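Local coordinates for protein hyaluronidase (Thermobaculum terrenum, PDB 5DIY) that is an O-GlcNAc hydrolase of glycoside hydrolase family 84 that probably cleaves N-acetylglucosamine from modified proteins, at residues C[455-459]-C[460-464]; C[329-332]-C[333-337]. One frame throughout, in Å; residues are numbered along the deposited sequence.

Contact 1 (C[455-459]-C[460-464]); sequences IELQA and EGKEW
Lys-462 and Leu-457 meet where helix 453-459 ends in a Schellman motif. The amide N of Lys-462 turns back to the carbonyl O of Leu-457 at 2.8 Å, with a nearly straight N-H...O angle of 167°. Inside this loop a weaker bond runs from Gly-461 N to Gln-458 O at 3.3 Å. Gly-461, the C-prime residue, has the positive phi that lets the backbone reverse and form both bonds. The last regular helical turn is completed by Glu-460 N, which reaches Glu-456 O at 3.2 Å and weakly shares Leu-457 O with Lys-462. The carbonyls of Glu-456, Leu-457 and Gln-458 thus still find donors as the helical path is left, the one at Gln-458 only weakly.

Side chains flank this cap. The aliphatic part of Lys-462 crosses the Leu-457 side chain at about a right angle, with CE of the lysine 4.0 Å from CD2 of the leucine. A bend at chi3 of Lys-462 (66°) turns CE and NZ past that methyl. Leu-457 is approached at its root as well, where its CB lies 4.2 Å from CG of Glu-463. Gln-458 and Glu-463 run side by side and point the same way, their amide and carboxylate planes 87° apart; OE2 of Glu-463 lies against CB and CG of Gln-458, 3.3 Å from that CB. Further out, Ile-455 and Gln-458 also rest on Leu-412 of helix 412-428, seating the capped helix on its neighbour. Glu-456 forms a salt bridge to Arg-419 of the same helix, and its side chain touches Leu-416. That bridge may ease the proximity of a like charge, since OE2 of Glu-456 and OE2 of Glu-460 are 5.8 Å apart.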
loop_
_atom_site.group_PDB
_atom_site.type_symbol
_atom_site.label_atom_id
_atom_site.label_comp_id
_atom_site.label_asym_id
_atom_site.label_seq_id
_atom_site.Cartn_x
_atom_site.Cartn_y
_atom_site.Cartn_z
ATOM N N ILE C 455 18.799 12.226 37.771
ATOM C CA ILE C 455 17.973 12.105 38.983
ATOM C C ILE C 455 18.162 10.756 39.697
ATOM O O ILE C 455 18.005 10.685 40.916
ATOM C CB ILE C 455 16.465 12.411 38.761
ATOM C CG1 ILE C 455 15.796 11.437 37.790
ATOM C CG2 ILE C 455 16.279 13.849 38.284
ATOM C CD1 ILE C 455 14.286 11.448 37.876
ATOM N N GLU C 456 18.500 9.701 38.951
ATOM C CA GLU C 456 18.921 8.434 39.566
ATOM C C GLU C 456 20.240 8.592 40.307
ATOM O O GLU C 456 20.376 8.126 41.437
ATOM C CB GLU C 456 19.044 7.313 38.532
ATOM C CG GLU C 456 17.710 6.738 38.088
ATOM C CD GLU C 456 17.779 5.243 37.837
ATOM O OE1 GLU C 456 18.635 4.816 37.030
ATOM O OE2 GLU C 456 16.982 4.498 38.447
ATOM N N LEU C 457 21.206 9.250 39.666
ATOM C CA LEU C 457 22.475 9.602 40.313
ATOM C C LEU C 457 22.251 10.464 41.565
ATOM O O LEU C 457 22.898 10.257 42.601
ATOM C CB LEU C 457 23.392 10.360 39.346
ATOM C CG LEU C 457 23.881 9.657 38.078
ATOM C CD1 LEU C 457 24.788 10.607 37.315
ATOM C CD2 LEU C 457 24.617 8.362 38.385
ATOM N N GLN C 458 21.345 11.435 41.446
ATOM C CA GLN C 458 20.972 12.320 42.558
ATOM C C GLN C 458 20.308 11.541 43.692
ATOM O O GLN C 458 20.566 11.817 44.863
ATOM C CB GLN C 458 20.023 13.419 42.069
ATOM C CG GLN C 458 19.747 14.530 43.075
ATOM C CD GLN C 458 18.756 15.560 42.558
ATOM O OE1 GLN C 458 18.014 15.310 41.604
ATOM N NE2 GLN C 458 18.740 16.730 43.187
ATOM N N ALA C 459 19.457 10.580 43.331
ATOM C CA ALA C 459 18.774 9.715 44.299
ATOM C C ALA C 459 19.743 8.893 45.157
ATOM O O ALA C 459 19.478 8.674 46.339
ATOM C CB ALA C 459 17.787 8.794 43.591
ATOM N N GLU C 460 20.858 8.456 44.566
ATOM C CA GLU C 460 21.872 7.659 45.274
ATOM C C GLU C 460 23.076 8.454 45.810
ATOM O O GLU C 460 24.027 7.855 46.313
ATOM C CB GLU C 460 22.370 6.546 44.356
ATOM C CG GLU C 460 21.267 5.627 43.861
ATOM C CD GLU C 460 21.806 4.361 43.233
ATOM O OE1 GLU C 460 22.563 3.631 43.914
ATOM O OE2 GLU C 460 21.469 4.093 42.059
ATOM N N GLY C 461 23.032 9.785 45.725
ATOM C CA GLY C 461 24.142 10.641 46.161
ATOM C C GLY C 461 25.429 10.408 45.387
ATOM O O GLY C 461 26.522 10.501 45.955
ATOM N N LYS C 462 25.294 10.117 44.092
ATOM C CA LYS C 462 26.427 9.754 43.227
ATOM C C LYS C 462 26.916 10.877 42.303
ATOM O O LYS C 462 27.890 10.675 41.571
ATOM C CB LYS C 462 26.059 8.538 42.372
ATOM C CG LYS C 462 26.102 7.221 43.122
ATOM C CD LYS C 462 25.351 6.126 42.376
ATOM C CE LYS C 462 26.011 5.752 41.063
ATOM N NZ LYS C 462 25.193 4.749 40.331
ATOM N N GLU C 463 26.260 12.040 42.326
ATOM C CA GLU C 463 26.621 13.143 41.418
ATOM C C GLU C 463 28.082 13.583 41.538
ATOM O O GLU C 463 28.727 13.840 40.526
ATOM C CB GLU C 463 25.697 14.351 41.614
ATOM C CG GLU C 463 24.274 14.116 41.128
ATOM C CD GLU C 463 23.526 15.401 40.819
ATOM O OE1 GLU C 463 24.053 16.241 40.054
ATOM O OE2 GLU C 463 22.402 15.569 41.332
ATOM N N TRP C 464 28.593 13.638 42.767
ATOM C CA TRP C 464 29.974 14.080 43.040
ATOM C C TRP C 464 31.088 13.247 42.381
ATOM O O TRP C 464 32.180 13.767 42.165
ATOM C CB TRP C 464 30.235 14.165 44.562
ATOM C CG TRP C 464 30.341 12.817 45.257
ATOM C CD1 TRP C 464 29.311 12.063 45.741
ATOM C CD2 TRP C 464 31.543 12.074 45.530
ATOM N NE1 TRP C 464 29.791 10.901 46.294
ATOM C CE2 TRP C 464 31.157 10.880 46.182
ATOM C CE3 TRP C 464 32.908 12.304 45.286
ATOM C CZ2 TRP C 464 32.088 9.911 46.597
ATOM C CZ3 TRP C 464 33.835 11.341 45.696
ATOM C CH2 TRP C 464 33.417 10.158 46.346
#

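Contact 2 (C[329-332]-C[333-337]); sequences KKVQ and EDFAS
Lys-330 reaches forward along one helical turn to Asp-334, its side chain slanting across the aspartate so that NZ meets the syn lone pair of OD2. This salt bridge is short, 2.6 Å from Lys-330 NZ to Asp-334 OD2. The lysine CG stands anti to the backbone N (chi1 -176°), and a bend at chi2 (-97°) swings the chain round to the carboxylate. A water donates both to Asp-334 OD1 and to Lys-330 O. In this i to i+4 pairing on helix 322-336, the side-chain link spans the same two residues as the backbone bond from Asp-334 N to Lys-330 O at 3.0 Å. OD1 also pairs with Arg-339, while NZ bonds Thr-346 of helix 340-362. With an alanine here, Lys-330 and Arg-339 would probably lose the carboxylate that both engage, and the water one of its acceptors. Val-331 and Phe-335 point the same way, side by side, with CG1 of the valine 3.5 Å from CE2 of the ring. Val-331 O lies over one ring face, offset toward the rim, while the rings of Phe-393 and Phe-397 meet it with their planes inclined.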
loop_
_atom_site.group_PDB
_atom_site.type_symbol
_atom_site.label_atom_id
_atom_site.label_comp_id
_atom_site.label_asym_id
_atom_site.label_seq_id
_atom_site.Cartn_x
_atom_site.Cartn_y
_atom_site.Cartn_z
ATOM N N LYS C 329 10.607 17.946 18.479
ATOM C CA LYS C 329 11.754 18.839 18.320
ATOM C C LYS C 329 11.470 20.227 18.933
ATOM O O LYS C 329 12.315 20.798 19.636
ATOM C CB LYS C 329 12.128 18.960 16.840
ATOM C CG LYS C 329 13.298 19.885 16.533
ATOM C CD LYS C 329 13.465 20.080 15.029
ATOM C CE LYS C 329 14.222 21.364 14.707
ATOM N NZ LYS C 329 15.630 21.326 15.185
ATOM N N LYS C 330 10.275 20.750 18.685
ATOM C CA LYS C 330 9.859 22.038 19.251
ATOM C C LYS C 330 9.792 21.982 20.782
ATOM O O LYS C 330 10.312 22.877 21.463
ATOM C CB LYS C 330 8.514 22.465 18.658
ATOM C CG LYS C 330 8.021 23.829 19.106
ATOM C CD LYS C 330 7.021 23.740 20.250
ATOM C CE LYS C 330 6.575 25.124 20.695
ATOM N NZ LYS C 330 5.863 25.040 21.996
ATOM N N VAL C 331 9.161 20.931 21.308
ATOM C CA VAL C 331 9.046 20.713 22.762
ATOM C C VAL C 331 10.421 20.602 23.420
ATOM O O VAL C 331 10.651 21.198 24.477
ATOM C CB VAL C 331 8.200 19.447 23.097
ATOM C CG1 VAL C 331 8.321 19.060 24.575
ATOM C CG2 VAL C 331 6.736 19.660 22.734
ATOM N N GLN C 332 11.325 19.840 22.805
ATOM C CA GLN C 332 12.677 19.691 23.350
ATOM C C GLN C 332 13.447 21.020 23.338
ATOM O O GLN C 332 14.171 21.327 24.296
ATOM C CB GLN C 332 13.461 18.593 22.621
ATOM C CG GLN C 332 12.995 17.185 22.974
ATOM C CD GLN C 332 13.645 16.094 22.126
ATOM O OE1 GLN C 332 14.449 16.370 21.231
ATOM N NE2 GLN C 332 13.298 14.845 22.406
ATOM N N GLU C 333 13.280 21.819 22.284
ATOM C CA GLU C 333 13.903 23.152 22.261
ATOM C C GLU C 333 13.350 24.054 23.372
ATOM O O GLU C 333 14.116 24.745 24.039
ATOM C CB GLU C 333 13.790 23.841 20.893
ATOM C CG GLU C 333 14.553 25.166 20.874
ATOM C CD GLU C 333 14.853 25.698 19.491
ATOM O OE1 GLU C 333 13.941 25.691 18.635
ATOM O OE2 GLU C 333 16.008 26.144 19.273
ATOM N N ASP C 334 12.035 24.025 23.581
ATOM C CA ASP C 334 11.413 24.744 24.703
ATOM C C ASP C 334 12.072 24.384 26.038
ATOM O O ASP C 334 12.463 25.269 26.800
ATOM C CB ASP C 334 9.908 24.440 24.792
ATOM C CG ASP C 334 9.080 25.222 23.796
ATOM O OD1 ASP C 334 9.567 26.222 23.225
ATOM O OD2 ASP C 334 7.919 24.831 23.593
ATOM N N PHE C 335 12.209 23.083 26.304
ATOM C CA PHE C 335 12.878 22.621 27.523
ATOM C C PHE C 335 14.339 23.077 27.593
ATOM O O PHE C 335 14.806 23.486 28.649
ATOM C CB PHE C 335 12.772 21.095 27.681
ATOM C CG PHE C 335 11.357 20.575 27.854
ATOM C CD1 PHE C 335 10.303 21.394 28.307
ATOM C CD2 PHE C 335 11.083 19.237 27.610
ATOM C CE1 PHE C 335 9.021 20.879 28.460
ATOM C CE2 PHE C 335 9.800 18.719 27.781
ATOM C CZ PHE C 335 8.772 19.541 28.205
ATOM N N ALA C 336 15.033 23.062 26.460
ATOM C CA ALA C 336 16.432 23.501 26.376
ATOM C C ALA C 336 16.649 25.038 26.355
ATOM O O ALA C 336 17.801 25.492 26.307
ATOM C CB ALA C 336 17.068 22.871 25.145
ATOM N N SER C 337 15.570 25.828 26.374
ATOM C CA SER C 337 15.649 27.294 26.270
ATOM C C SER C 337 14.830 28.022 27.348
ATOM O O SER C 337 14.375 29.157 27.132
ATOM C CB SER C 337 15.172 27.736 24.884
ATOM O OG SER C 337 15.824 27.006 23.865
HETATM O O HOH W 1 10.750 25.701 20.580
#

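How the contacts relate
Contact 2 precedes contact 1 along the chain, and the two do not touch: their centres are 25 Å apart and their nearest atoms about 13 Å. Both belong to the helical part that follows the eight-stranded parallel barrel and lie on the same side of the chain's centre, contact 2 with its centre about 35 Å from it and contact 1 about 49 Å. Contact 2 lies in the last turns of helix 322-336 and is partly buried, whereas contact 1 is at the surface at the end of helix 453-459. Neither reaches the sugar site on the barrel, where Asp-119 and Asn-223 are among the residues binding N-acetylglucosamine and the engineered Asn-120 replaces the predicted proton donor.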